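Local coordinates for protein dihydroxyacetone kinase (Citrobacter freundii, PDB 1UN8) that phosphorylates dihydroxyacetone with ATP, giving dihydroxyacetone phosphate and ADP in the fermentation of glycerol, and works as a homodimer with a lipid-holding helical barrel domain, at residues V158-G163 / T320-S325; T306-V309 / S313-K316. All coordinates share one frame; numbering follows the deposited sequence.

How the contacts relate
The two contacts sit side by side in the N-terminal DhaK region, their centres about 13 Å apart and both away from the annotated substrate, catalytic and ATP sites and from the lipid pocket. Contact 2 is nested inside the long chain excursion that contact 1 closes: strand 301-309 turns into helix 314-319, and the loop leaving that helix returns to helix 155-167. Helix 155-167 supplies one side of contact 1 and borders contact 2, since Ile161, next to the Lys160 of contact 1, packs on the Ile314 of contact 2. Ile161 CD1 and Ile314 CD1 are modelled 3.3 Å apart, short enough to leave the exact fit doubtful.

Contact 1 (V158-G163 / T320-S325); sequences VHKIAG and TEVETS
Lys160 lays the far half of its side chain over Val322, and CE comes to 3.5 Å from Val322 CG1. The valine methyl touches the last methylene and the ammonium end together, an apolar wall alongside the end of the chain. Just beyond it, Lys160 NZ donates to Thr320 O at 2.8 Å. The bond meets the carbonyl from the side, at a C=O...N angle of 135°, with the nitrogen tilted 21° from the carbonyl plane. Thr320 OG1 also lies 2.9 Å from Lys160 NZ, so carbonyl and hydroxyl of one residue both face the amine.

The lysine leaves helix 155-167 with CG anti to its amide nitrogen, then folds at chi2 (57°) and again at chi4 (63°); these two bends bring NZ round to the loop instead of letting it run straight outward. The amine gathers further backbone oxygens: Ala317 O takes a hydrogen bond from it, Leu318 O a weak one, and Trp327 offers its ring in a cation-pi contact. Thr320 OG1 in turn is hydrogen-bonded to Ala317 O, which ties the threonine to the same end of helix 314-319. Carbonyls collected at the C-terminal end of a helix present partial negative charge, and this would probably favour a protonated amine even though the lysine is buried. A lysine from one helix thus meets the carbonyl end of another, joining helix 155-167, packed on strands 52-59 and 104-109, to the loop after helix 314-319 in the alpha/beta fold of the Dak1 domain.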
loop_
_atom_site.group_PDB
_atom_site.type_symbol
_atom_site.label_atom_id
_atom_site.label_comp_id
_atom_site.label_asym_id
_atom_site.label_seq_id
_atom_site.Cartn_x
_atom_site.Cartn_y
_atom_site.Cartn_z
ATOM N N VAL A 158 0.783 11.412 -18.143
ATOM C CA VAL A 158 0.689 12.659 -18.881
ATOM C C VAL A 158 1.642 13.665 -18.236
ATOM O O VAL A 158 2.315 14.427 -18.932
ATOM C CB VAL A 158 -0.757 13.207 -18.879
ATOM C CG1 VAL A 158 -0.801 14.580 -19.521
ATOM C CG2 VAL A 158 -1.663 12.258 -19.652
ATOM N N HIS A 159 1.714 13.659 -16.908
ATOM C CA HIS A 159 2.620 14.572 -16.214
ATOM C C HIS A 159 4.045 14.298 -16.702
ATOM O O HIS A 159 4.806 15.213 -16.981
ATOM C CB HIS A 159 2.587 14.354 -14.692
ATOM C CG HIS A 159 1.337 14.834 -14.022
ATOM N ND1 HIS A 159 0.407 15.629 -14.657
ATOM C CD2 HIS A 159 0.903 14.694 -12.746
ATOM C CE1 HIS A 159 -0.545 15.961 -13.799
ATOM N NE2 HIS A 159 -0.265 15.408 -12.633
ATOM N N LYS A 160 4.381 13.018 -16.802
ATOM C CA LYS A 160 5.708 12.583 -17.216
ATOM C C LYS A 160 6.139 13.168 -18.555
ATOM O O LYS A 160 7.246 13.686 -18.696
ATOM C CB LYS A 160 5.751 11.054 -17.297
ATOM C CG LYS A 160 7.156 10.465 -17.298
ATOM C CD LYS A 160 7.928 10.909 -16.053
ATOM C CE LYS A 160 9.310 10.274 -15.999
ATOM N NZ LYS A 160 10.178 10.691 -17.137
ATOM N N ILE A 161 5.263 13.061 -19.546
ATOM C CA ILE A 161 5.553 13.579 -20.874
ATOM C C ILE A 161 5.610 15.105 -20.868
ATOM O O ILE A 161 6.534 15.702 -21.428
ATOM C CB ILE A 161 4.495 13.074 -21.881
ATOM C CG1 ILE A 161 4.893 11.677 -22.364
ATOM C CG2 ILE A 161 4.329 14.063 -23.017
ATOM C CD1 ILE A 161 5.809 11.699 -23.570
ATOM N N ALA A 162 4.627 15.735 -20.236
ATOM C CA ALA A 162 4.610 17.181 -20.164
ATOM C C ALA A 162 5.898 17.674 -19.504
ATOM O O ALA A 162 6.533 18.623 -19.972
ATOM C CB ALA A 162 3.403 17.642 -19.364
ATOM N N GLY A 163 6.276 17.015 -18.413
ATOM C CA GLY A 163 7.469 17.400 -17.686
ATOM C C GLY A 163 8.734 17.314 -18.515
ATOM O O GLY A 163 9.601 18.185 -18.433
ATOM N N THR A 320 13.039 8.869 -19.048
ATOM C CA THR A 320 13.957 9.866 -18.518
ATOM C C THR A 320 13.856 9.944 -17.014
ATOM O O THR A 320 12.764 9.897 -16.462
ATOM C CB THR A 320 13.673 11.254 -19.097
ATOM O OG1 THR A 320 12.344 11.658 -18.745
ATOM C CG2 THR A 320 13.796 11.234 -20.612
ATOM N N GLU A 321 14.992 10.058 -16.341
ATOM C CA GLU A 321 14.969 10.156 -14.890
ATOM C C GLU A 321 14.389 11.506 -14.507
ATOM O O GLU A 321 14.568 12.493 -15.223
ATOM C CB GLU A 321 16.382 10.044 -14.312
ATOM C CG GLU A 321 17.137 8.792 -14.716
ATOM C CD GLU A 321 18.515 8.711 -14.063
ATOM O OE1 GLU A 321 19.297 9.686 -14.173
ATOM O OE2 GLU A 321 18.817 7.667 -13.443
ATOM N N VAL A 322 13.682 11.544 -13.384
ATOM C CA VAL A 322 13.113 12.792 -12.878
ATOM C C VAL A 322 13.454 12.842 -11.395
ATOM O O VAL A 322 14.074 11.912 -10.880
ATOM C CB VAL A 322 11.577 12.842 -13.079
ATOM C CG1 VAL A 322 11.251 12.752 -14.563
ATOM C CG2 VAL A 322 10.904 11.698 -12.318
ATOM N N GLU A 323 13.071 13.912 -10.709
ATOM C CA GLU A 323 13.355 14.010 -9.282
ATOM C C GLU A 323 12.079 14.248 -8.494
ATOM O O GLU A 323 11.742 15.388 -8.168
ATOM C CB GLU A 323 14.323 15.149 -9.000
ATOM C CG GLU A 323 15.533 15.141 -9.888
ATOM C CD GLU A 323 16.564 16.145 -9.447
ATOM O OE1 GLU A 323 16.168 17.202 -8.891
ATOM O OE2 GLU A 323 17.766 15.871 -9.666
ATOM N N THR A 324 11.376 13.167 -8.180
ATOM C CA THR A 324 10.137 13.268 -7.420
ATOM C C THR A 324 10.098 12.237 -6.299
ATOM O O THR A 324 10.877 11.284 -6.284
ATOM C CB THR A 324 8.914 13.056 -8.331
ATOM O OG1 THR A 324 8.992 11.757 -8.938
ATOM C CG2 THR A 324 8.868 14.124 -9.422
ATOM N N SER A 325 9.176 12.422 -5.367
ATOM C CA SER A 325 9.071 11.494 -4.253
ATOM C C SER A 325 8.588 10.117 -4.648
ATOM O O SER A 325 8.914 9.134 -3.983
ATOM C CB SER A 325 8.117 12.034 -3.193
ATOM O OG SER A 325 8.557 13.282 -2.685
#

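Contact 2 (T306-V309 / S313-K316); sequences TAIV and SIEK
The carbonyl group of Val309 is the flat group here, and Ile314 packs against its oxygen. Ile314 CG2 lies beyond the oxygen and raised to one side of the carbonyl plane, 3.6 Å from Val309 O, while Ile314 CG1 comes up beyond the oxygen, nearly in line with the C=O bond, at 3.8 Å. The valine's own side chain is turned to the other side of this group, where it packs on Asn185 and Pro249. The setting is a tight strand-turn-helix unit: strand 301-309 ends and a short turn leads into helix 314-319, which sets off with its first turn folded back over the strand end.

Ile308 completes the contact from the side of the carbonyl on which Ile314 CG2 lies. The two isoleucines reach toward each other tip to tip, both CB atoms directed across the gap. CG1 of Ile308 is anti to its amide nitrogen (chi1 175°), which extends this branch toward the helix and carries CD1 to 4.1 Å from Ile314 CG2. One methyl of Ile314 is therefore shared between the terminal branch of Ile308 and the carbonyl oxygen of Val309.

The strand is an interior one of its sheet, antiparallel to both neighbours, with Ile308 bonded through its backbone to Ala255 and its side chain packed on Ala255 and Thr186. Helix 155-167 borders both segments, touching Thr306 through Leu157 and Ser313 through Phe165. Further along the helix, Glu315 OE1 is hydrogen-bonded to Trp287 NE1, a polar link from the first turn to strand 285-292 at the sheet's edge. The closest approach of apolar side chains across the two segments is Ile308 CG1 to Ile314 CG2, 3.8 Å.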
loop_
_atom_site.group_PDB
_atom_site.type_symbol
_atom_site.label_atom_id
_atom_site.label_comp_id
_atom_site.label_asym_id
_atom_site.label_seq_id
_atom_site.Cartn_x
_atom_site.Cartn_y
_atom_site.Cartn_z
ATOM N N THR A 306 -3.067 0.681 -16.662
ATOM C CA THR A 306 -2.973 1.739 -17.665
ATOM C C THR A 306 -1.992 1.371 -18.773
ATOM O O THR A 306 -0.837 1.033 -18.506
ATOM C CB THR A 306 -2.502 3.065 -17.073
ATOM O OG1 THR A 306 -3.441 3.527 -16.106
ATOM C CG2 THR A 306 -2.381 4.099 -18.169
ATOM N N ALA A 307 -2.464 1.430 -20.012
ATOM C CA ALA A 307 -1.630 1.133 -21.166
ATOM C C ALA A 307 -1.425 2.428 -21.945
ATOM O O ALA A 307 -2.378 3.159 -22.214
ATOM C CB ALA A 307 -2.303 0.089 -22.051
ATOM N N ILE A 308 -0.170 2.720 -22.262
ATOM C CA ILE A 308 0.184 3.896 -23.053
ATOM C C ILE A 308 0.941 3.413 -24.292
ATOM O O ILE A 308 1.874 2.612 -24.181
ATOM C CB ILE A 308 1.077 4.876 -22.271
ATOM C CG1 ILE A 308 1.504 6.004 -23.199
ATOM C CG2 ILE A 308 2.301 4.160 -21.698
ATOM C CD1 ILE A 308 1.177 7.382 -22.668
ATOM N N VAL A 309 0.526 3.888 -25.465
ATOM C CA VAL A 309 1.154 3.495 -26.722
ATOM C C VAL A 309 2.507 4.165 -26.869
ATOM O O VAL A 309 2.627 5.378 -26.730
ATOM C CB VAL A 309 0.275 3.884 -27.930
ATOM C CG1 VAL A 309 0.950 3.454 -29.225
ATOM C CG2 VAL A 309 -1.095 3.236 -27.805
ATOM N N SER A 313 7.861 10.362 -29.355
ATOM C CA SER A 313 8.588 10.773 -28.169
ATOM C C SER A 313 8.115 10.170 -26.846
ATOM O O SER A 313 8.798 10.299 -25.832
ATOM C CB SER A 313 8.541 12.298 -28.067
ATOM O OG SER A 313 9.118 12.904 -29.208
ATOM N N ILE A 314 6.956 9.520 -26.844
ATOM C CA ILE A 314 6.424 8.951 -25.611
ATOM C C ILE A 314 7.454 8.136 -24.828
ATOM O O ILE A 314 7.799 8.488 -23.702
ATOM C CB ILE A 314 5.158 8.059 -25.885
ATOM C CG1 ILE A 314 3.975 8.932 -26.314
ATOM C CG2 ILE A 314 4.785 7.269 -24.636
ATOM C CD1 ILE A 314 3.536 9.925 -25.272
ATOM N N GLU A 315 7.949 7.055 -25.426
ATOM C CA GLU A 315 8.906 6.190 -24.742
ATOM C C GLU A 315 10.148 6.915 -24.234
ATOM O O GLU A 315 10.608 6.665 -23.122
ATOM C CB GLU A 315 9.321 5.037 -25.653
ATOM C CG GLU A 315 10.102 3.965 -24.925
ATOM C CD GLU A 315 10.602 2.882 -25.850
ATOM O OE1 GLU A 315 10.999 1.800 -25.367
ATOM O OE2 GLU A 315 10.609 3.120 -27.069
ATOM N N LYS A 316 10.695 7.802 -25.054
ATOM C CA LYS A 316 11.881 8.560 -24.671
ATOM C C LYS A 316 11.581 9.322 -23.390
ATOM O O LYS A 316 12.356 9.287 -22.437
ATOM C CB LYS A 316 12.259 9.542 -25.787
ATOM C CG LYS A 316 13.467 10.418 -25.483
ATOM C CD LYS A 316 13.642 11.518 -26.535
ATOM C CE LYS A 316 13.893 10.942 -27.929
ATOM N NZ LYS A 316 14.189 11.985 -28.960
#